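PDB 3FA4: 2,3-dimethylmalate lyase from Aspergillus niger, which belongs to the phosphoenolpyruvate phosphomutase family of TIM-barrel proteins and holds a magnesium ion. Local coordinates for residues S8-L13 against G152-V157; N70-S75 against S105-A110; T100-S105 against R148-S153. All coordinates share one frame; numbering follows the deposited sequence.

Interaction 1: residues S8-L13 against G152-V157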
# COMPACT_ATOMS: atom_id res chain seq x y z
N SER B 8 11.16 25.41 6.65
CA SER B 8 12.52 25.94 6.62
C SER B 8 12.96 26.17 5.13
O SER B 8 13.62 27.13 4.82
CB SER B 8 13.44 25.08 7.49
OG SER B 8 13.56 23.78 6.97
N LEU B 9 12.55 25.30 4.21
CA LEU B 9 12.68 25.57 2.74
C LEU B 9 12.07 26.89 2.34
O LEU B 9 12.72 27.72 1.70
CB LEU B 9 12.08 24.45 1.87
CG LEU B 9 12.47 24.52 0.39
CD1 LEU B 9 13.99 24.55 0.16
CD2 LEU B 9 11.80 23.37 -0.48
N ARG B 10 10.82 27.11 2.74
CA ARG B 10 10.09 28.35 2.42
C ARG B 10 10.88 29.54 2.90
O ARG B 10 11.03 30.51 2.20
CB ARG B 10 8.72 28.30 3.13
CG ARG B 10 7.78 29.28 2.61
CD ARG B 10 6.33 28.83 2.70
NE ARG B 10 5.63 29.25 1.51
CZ ARG B 10 5.15 28.43 0.61
NH1 ARG B 10 5.26 27.15 0.71
NH2 ARG B 10 4.54 28.88 -0.41
N ARG B 11 11.35 29.47 4.13
CA ARG B 11 12.07 30.52 4.79
C ARG B 11 13.41 30.77 4.09
O ARG B 11 13.82 31.91 3.97
CB ARG B 11 12.26 30.15 6.27
CG ARG B 11 13.11 31.18 7.03
CD ARG B 11 13.10 31.01 8.57
NE ARG B 11 14.14 31.88 9.22
CZ ARG B 11 13.92 33.08 9.79
NH1 ARG B 11 12.68 33.60 9.83
NH2 ARG B 11 14.94 33.76 10.37
N ALA B 12 14.08 29.72 3.60
CA ALA B 12 15.36 29.87 2.89
C ALA B 12 15.13 30.52 1.53
O ALA B 12 15.98 31.25 1.05
CB ALA B 12 16.00 28.50 2.71
N LEU B 13 13.98 30.23 0.90
CA LEU B 13 13.60 30.80 -0.42
C LEU B 13 13.25 32.26 -0.34
O LEU B 13 13.42 33.00 -1.31
CB LEU B 13 12.40 30.06 -1.08
CG LEU B 13 12.66 28.64 -1.65
CD1 LEU B 13 11.48 28.05 -2.19
CD2 LEU B 13 13.72 28.65 -2.74
N GLY B 152 -3.28 24.78 6.10
CA GLY B 152 -2.28 25.60 6.77
C GLY B 152 -0.89 25.10 6.49
O GLY B 152 0.02 25.24 7.28
N SER B 153 -0.70 24.53 5.31
CA SER B 153 0.57 23.88 4.97
C SER B 153 1.46 24.78 4.17
O SER B 153 0.98 25.46 3.25
CB SER B 153 0.29 22.62 4.21
OG SER B 153 1.45 22.22 3.53
N ASP B 154 2.73 24.80 4.54
CA ASP B 154 3.79 25.60 3.91
C ASP B 154 4.49 24.82 2.79
O ASP B 154 5.51 25.26 2.29
CB ASP B 154 4.90 25.86 4.91
CG ASP B 154 4.58 26.96 5.91
OD1 ASP B 154 3.70 27.79 5.62
OD2 ASP B 154 5.24 27.01 6.99
N ILE B 155 3.99 23.65 2.40
CA ILE B 155 4.62 22.95 1.32
C ILE B 155 4.82 23.98 0.17
O ILE B 155 3.95 24.81 -0.05
CB ILE B 155 3.79 21.64 0.91
CG1 ILE B 155 4.68 20.67 0.07
CG2 ILE B 155 2.50 22.02 0.24
CD1 ILE B 155 4.17 19.30 -0.10
N VAL B 156 5.98 23.92 -0.50
CA VAL B 156 6.42 24.78 -1.60
C VAL B 156 5.93 24.23 -2.97
O VAL B 156 6.25 23.14 -3.34
CB VAL B 156 8.01 24.99 -1.49
CG1 VAL B 156 8.65 25.58 -2.75
CG2 VAL B 156 8.35 25.88 -0.29
N VAL B 157 5.09 24.99 -3.67
CA VAL B 157 4.59 24.59 -4.98
C VAL B 157 5.54 25.03 -6.09
O VAL B 157 5.76 26.22 -6.32
CB VAL B 157 3.12 25.08 -5.23
CG1 VAL B 157 2.62 24.52 -6.50
CG2 VAL B 157 2.21 24.55 -4.10

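Interaction 2: residues N70-S75 against S105-A110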
# COMPACT_ATOMS: atom_id res chain seq x y z
N ASN B 70 6.92 6.78 -1.33
CA ASN B 70 8.38 6.93 -1.54
C ASN B 70 8.83 8.28 -1.03
O ASN B 70 9.81 8.30 -0.31
CB ASN B 70 8.82 6.63 -3.00
CG ASN B 70 10.29 6.16 -3.10
OD1 ASN B 70 10.72 5.29 -2.39
ND2 ASN B 70 11.03 6.73 -4.00
N ALA B 71 8.09 9.37 -1.30
CA ALA B 71 8.45 10.71 -0.75
C ALA B 71 8.35 10.81 0.76
O ALA B 71 9.23 11.44 1.37
CB ALA B 71 7.63 11.89 -1.45
N GLU B 72 7.29 10.28 1.38
CA GLU B 72 7.22 10.20 2.80
C GLU B 72 8.35 9.43 3.47
O GLU B 72 8.78 9.80 4.56
CB GLU B 72 5.94 9.56 3.27
CG GLU B 72 5.81 9.63 4.80
CD GLU B 72 4.43 9.23 5.33
OE1 GLU B 72 4.28 9.06 6.55
OE2 GLU B 72 3.54 9.02 4.51
N MET B 73 8.76 8.32 2.88
CA MET B 73 9.89 7.60 3.37
C MET B 73 11.19 8.42 3.27
O MET B 73 11.96 8.47 4.25
CB MET B 73 10.00 6.28 2.63
CG MET B 73 11.05 5.36 3.20
SD MET B 73 12.65 5.56 2.39
CE MET B 73 12.22 5.41 0.61
N ILE B 74 11.44 9.06 2.12
CA ILE B 74 12.69 9.88 1.98
C ILE B 74 12.68 11.14 2.87
O ILE B 74 13.68 11.46 3.49
CB ILE B 74 12.95 10.18 0.45
CG1 ILE B 74 13.12 8.83 -0.32
CG2 ILE B 74 14.14 11.12 0.25
CD1 ILE B 74 12.97 8.87 -1.93
N SER B 75 11.56 11.85 2.95
CA SER B 75 11.41 12.94 3.86
C SER B 75 11.66 12.61 5.32
O SER B 75 12.05 13.49 6.08
CB SER B 75 10.00 13.51 3.77
OG SER B 75 9.67 13.90 2.45
N SER B 105 1.94 16.96 2.05
CA SER B 105 2.13 17.80 3.22
C SER B 105 2.20 17.02 4.52
O SER B 105 3.18 17.15 5.23
CB SER B 105 1.01 18.83 3.30
OG SER B 105 0.99 19.51 2.07
N ARG B 106 1.14 16.24 4.84
CA ARG B 106 1.14 15.29 5.99
C ARG B 106 2.36 14.39 6.09
O ARG B 106 2.80 14.09 7.16
CB ARG B 106 -0.13 14.41 6.01
CG ARG B 106 -1.36 15.21 6.29
CD ARG B 106 -2.58 14.32 6.69
NE ARG B 106 -2.87 13.28 5.71
CZ ARG B 106 -3.77 13.44 4.75
NH1 ARG B 106 -4.42 14.60 4.66
NH2 ARG B 106 -4.03 12.44 3.90
N SER B 107 2.87 13.90 4.95
CA SER B 107 4.12 13.13 4.83
C SER B 107 5.43 13.86 5.13
O SER B 107 6.43 13.24 5.35
CB SER B 107 4.25 12.63 3.43
OG SER B 107 3.24 11.69 3.13
N GLY B 108 5.43 15.16 5.09
CA GLY B 108 6.59 15.94 5.48
C GLY B 108 7.42 16.34 4.30
O GLY B 108 8.56 16.82 4.48
N VAL B 109 6.83 16.24 3.10
CA VAL B 109 7.50 16.70 1.86
C VAL B 109 7.69 18.21 1.91
O VAL B 109 6.75 18.85 2.29
CB VAL B 109 6.76 16.27 0.63
CG1 VAL B 109 7.54 16.69 -0.61
CG2 VAL B 109 6.63 14.75 0.67
N ALA B 110 8.88 18.75 1.61
CA ALA B 110 9.09 20.21 1.58
C ALA B 110 8.59 20.99 0.31
O ALA B 110 8.22 22.15 0.41
CB ALA B 110 10.53 20.57 1.92

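Interaction 3: residues T100-S105 against R148-S153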
# COMPACT_ATOMS: atom_id res chain seq x y z
N THR B 100 -3.24 15.05 -3.46
CA THR B 100 -1.78 14.87 -3.56
C THR B 100 -1.08 15.91 -2.64
O THR B 100 -0.12 15.61 -1.96
CB THR B 100 -1.31 15.19 -4.99
OG1 THR B 100 -1.94 14.34 -5.92
CG2 THR B 100 0.27 15.16 -5.16
N THR B 101 -1.59 17.12 -2.67
CA THR B 101 -1.01 18.27 -1.93
C THR B 101 -1.09 17.99 -0.42
O THR B 101 -0.12 18.14 0.25
CB THR B 101 -1.70 19.59 -2.33
OG1 THR B 101 -1.56 19.79 -3.76
CG2 THR B 101 -1.13 20.82 -1.60
N GLU B 102 -2.27 17.53 0.04
CA GLU B 102 -2.57 17.23 1.44
C GLU B 102 -1.74 16.03 2.00
O GLU B 102 -1.19 16.13 3.13
CB GLU B 102 -4.09 16.94 1.59
CG GLU B 102 -4.96 18.11 1.36
CD GLU B 102 -6.36 17.76 0.85
OE1 GLU B 102 -6.75 16.56 0.71
OE2 GLU B 102 -7.10 18.73 0.58
N GLN B 103 -1.73 14.93 1.25
CA GLN B 103 -0.91 13.76 1.49
C GLN B 103 0.61 14.00 1.47
O GLN B 103 1.30 13.56 2.37
CB GLN B 103 -1.27 12.68 0.48
CG GLN B 103 -2.61 12.10 0.74
CD GLN B 103 -2.88 10.91 -0.07
OE1 GLN B 103 -1.94 10.20 -0.42
NE2 GLN B 103 -4.16 10.62 -0.35
N TYR B 104 1.14 14.67 0.46
CA TYR B 104 2.54 15.16 0.51
C TYR B 104 2.83 16.04 1.72
O TYR B 104 3.86 15.89 2.35
CB TYR B 104 2.89 15.94 -0.77
CG TYR B 104 3.41 15.10 -1.96
CD1 TYR B 104 2.84 13.89 -2.28
CD2 TYR B 104 4.47 15.57 -2.78
CE1 TYR B 104 3.29 13.14 -3.39
CE2 TYR B 104 4.94 14.83 -3.88
CZ TYR B 104 4.33 13.62 -4.15
OH TYR B 104 4.77 12.90 -5.19
N SER B 105 1.94 16.96 2.05
CA SER B 105 2.13 17.80 3.22
C SER B 105 2.20 17.02 4.52
O SER B 105 3.18 17.15 5.23
CB SER B 105 1.01 18.83 3.30
OG SER B 105 0.99 19.51 2.07
N ARG B 148 -3.20 23.51 0.01
CA ARG B 148 -2.24 23.67 1.10
C ARG B 148 -2.67 24.82 1.96
O ARG B 148 -2.49 24.80 3.15
CB ARG B 148 -0.81 23.89 0.58
CG ARG B 148 -0.51 25.32 0.18
CD ARG B 148 0.93 25.51 -0.37
NE ARG B 148 1.16 26.89 -0.78
CZ ARG B 148 1.47 27.90 0.05
NH1 ARG B 148 1.61 27.68 1.35
NH2 ARG B 148 1.67 29.12 -0.42
N GLN B 149 -3.24 25.83 1.35
CA GLN B 149 -3.94 26.92 2.08
C GLN B 149 -5.08 26.46 3.04
O GLN B 149 -5.22 26.94 4.16
CB GLN B 149 -4.47 27.97 1.07
CG GLN B 149 -3.39 29.09 0.73
CD GLN B 149 -3.72 30.05 -0.47
OE1 GLN B 149 -4.78 30.00 -1.13
NE2 GLN B 149 -2.77 30.92 -0.75
N ARG B 150 -5.91 25.53 2.61
CA ARG B 150 -6.94 24.96 3.46
C ARG B 150 -6.38 24.34 4.72
O ARG B 150 -6.93 24.48 5.78
CB ARG B 150 -7.71 23.91 2.71
CG ARG B 150 -9.01 24.31 2.16
CD ARG B 150 -9.56 23.25 1.27
NE ARG B 150 -9.82 23.76 -0.06
CZ ARG B 150 -9.55 23.15 -1.19
NH1 ARG B 150 -9.01 21.96 -1.22
NH2 ARG B 150 -9.87 23.75 -2.30
N ILE B 151 -5.29 23.62 4.59
CA ILE B 151 -4.72 22.84 5.72
C ILE B 151 -3.55 23.51 6.44
O ILE B 151 -2.99 22.90 7.36
CB ILE B 151 -4.40 21.37 5.34
CG1 ILE B 151 -3.37 21.33 4.19
CG2 ILE B 151 -5.73 20.63 5.04
CD1 ILE B 151 -2.56 20.08 3.98
N GLY B 152 -3.28 24.78 6.10
CA GLY B 152 -2.28 25.60 6.77
C GLY B 152 -0.89 25.10 6.49
O GLY B 152 0.02 25.24 7.28
N SER B 153 -0.70 24.53 5.31
CA SER B 153 0.57 23.88 4.97
C SER B 153 1.46 24.78 4.17
O SER B 153 0.98 25.46 3.25
CB SER B 153 0.29 22.62 4.21
OG SER B 153 1.45 22.22 3.53
O HOH W 1 -7.09 21.06 1.49

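Interaction 1: residues S8-L13 against G152-V157
Arg-10 reaches from helix 5-13 to the backbone that leads into strand 156-161, and its NH1 sits between two successive carbonyl oxygens. Both Asp-154 O and Ile-155 O lie at the edge of the guanidinium, near its plane. The bond from NH1 to Ile-155 O, 2.8 Å, is weak because the N-H points well off the acceptor. The 2.5 Å modelled between NH1 and Asp-154 O is too short to be taken literally. Bends at chi2 and chi3 (149° and -141°) bring the long chain round to these oxygens and carry its CD across the Asp-154 side chain, 4.0 Å from Asp-154 CB. The Asp-154 carboxylate nevertheless forms no salt bridge with Arg-10: Arg-10 NE and Asp-154 OD1 are 4.8 Å apart, and OD2 is instead hydrogen-bonded to Thr-7 OG1.

Beside this polar group, Val-156 presents both its methyls to the helix. CG2 comes within 3.5 Å of Arg-10 NH1, obliquely to the guanidinium, while CG1 meets Leu-13 CD1 tip to tip at 3.8 Å. Leu-9 CD2 approaches Val-156 CB from the preceding turn, 4.2 Å away.

Further out, Asp-185 OD1 forms a salt bridge with Arg-10 NH2, and Arg-148 makes a long, weak ion pair with the same oxygen. Ser-153 OG accepts from Ile-155 N at 3.1 Å, an ST turn that shapes the approach to the strand. Leu-9 and Leu-13 also rest on Ile-20. The N-terminal helix 5-13 thus packs across the N-terminal ends of parallel strands 20-25, 111-114 and 156-161, covering that end of the TIM barrel.

Interaction 2: residues N70-S75 against S105-A110
The Glu-72 carboxylate meets Ser-107 with one oxygen, OE2, which lies 3.0 Å from Ser-107 OG. With CG anti to the backbone N (chi1 -173°) and the chain extended beyond it, Glu-72 runs alongside Ser-107, and its CB also packs 3.5 Å from Ser-107 CB. Ser-107 OG is hydrogen-bonded within its own helix to Gln-103 O. The balancing charges come from outside the two segments: Arg-68 forms a salt bridge with OE2, while OE1 forms salt bridges with Arg-106 and Arg-68 of a second subunit, an arrangement that would probably keep the buried carboxylate ionised.

A second flat group, the Ala-71 carbonyl, receives donors on opposite faces. Ser-75 N comes from one and Ser-75 OG, 2.7 Å from Ala-71 O and 39° out of the plane, from the other. Held this way, Ser-75 OG sits 3.6 Å from Val-109 CG2, the methyl that also touches Ala-71 CB at 3.7 Å. Ser-75 CB lies 3.7 Å from Gly-108 O.

Gly-108, at positive phi, ends helix 94-107 in a Schellman motif and turns the chain toward strand 111-114. Helices 64-75 and 94-107 are thereby joined as neighbours in the helical layer outside a TIM barrel.

Interaction 3: residues T100-S105 against R148-S153
Ser-105 and Ser-153 join their hydroxyls where helices 94-107 and 134-151 lie side by side in the outer layer of the TIM barrel. Ser-153 OG donates to Ser-105 OG over 3.1 Å, and Ser-105 OG in turn donates to Thr-101 O, modelled at a short 2.5 Å. The oxygen of Thr-101 also accepts from Ser-105 N, the two donors coming from opposite faces of its plane. A relay of hydroxyls therefore connects the turn after one helix to the backbone of the other.

Ile-151 reaches across to helix 94-107 with its CD1. Its CG1 stands between the backbone N and the carbonyl carbon (chi1 60°), and the extended branch places CD1 3.8 Å from Glu-102 CA and equally 3.8 Å from Ser-105 CB. One turn earlier, Thr-101 has its methyl anti to the backbone N; CG2 thus touches Arg-148 CB at 3.8 Å, while OG1 is hydrogen-bonded to Val-97 O in its own helix.

At the solvent side Glu-102 and Arg-150 approach without a salt bridge. Glu-102 OE2 and Arg-150 NH1 are 4.2 Å apart, the oxygen near the guanidinium plane but the carboxylate turned 71° against it. A water donates to the oxygen and accepts a weak bond from NH1, bridging the opposite charges. Met-2 of a second subunit packs against Ser-105 and Ser-153.

Arg-148 takes part through its base alone. With chi1 at 82° and the chain extended from CG to NE, its end leads away from helix 94-107 and runs beside the turn that follows its own helix: NH1 donates in the guanidinium plane to a lone pair of Ser-153 O, 3.0 Å away.

How the interactions relate
From the N terminus, interaction 1 comes first: helix 5-13 closes a loop of 138 residues on the start of strand 156-161. Interaction 2 is nested inside that loop, joining helix 64-75 to the end of helix 94-107. Interaction 3 crosses interaction 2, because 100-105 starts between 70-75 and 105-110 while its partner 148-153 lies beyond both; the two share Ser-105. Interaction 3 also shares Gly-152 and Ser-153 with interaction 1. The backbone bond from Val-156 N to Ala-110 O, at the entry to adjacent strands 156-161 and 111-114, ties interactions 1 and 2. Together they join three outer helices and the N-terminal helix to barrel strands, and all three touch the second subunit.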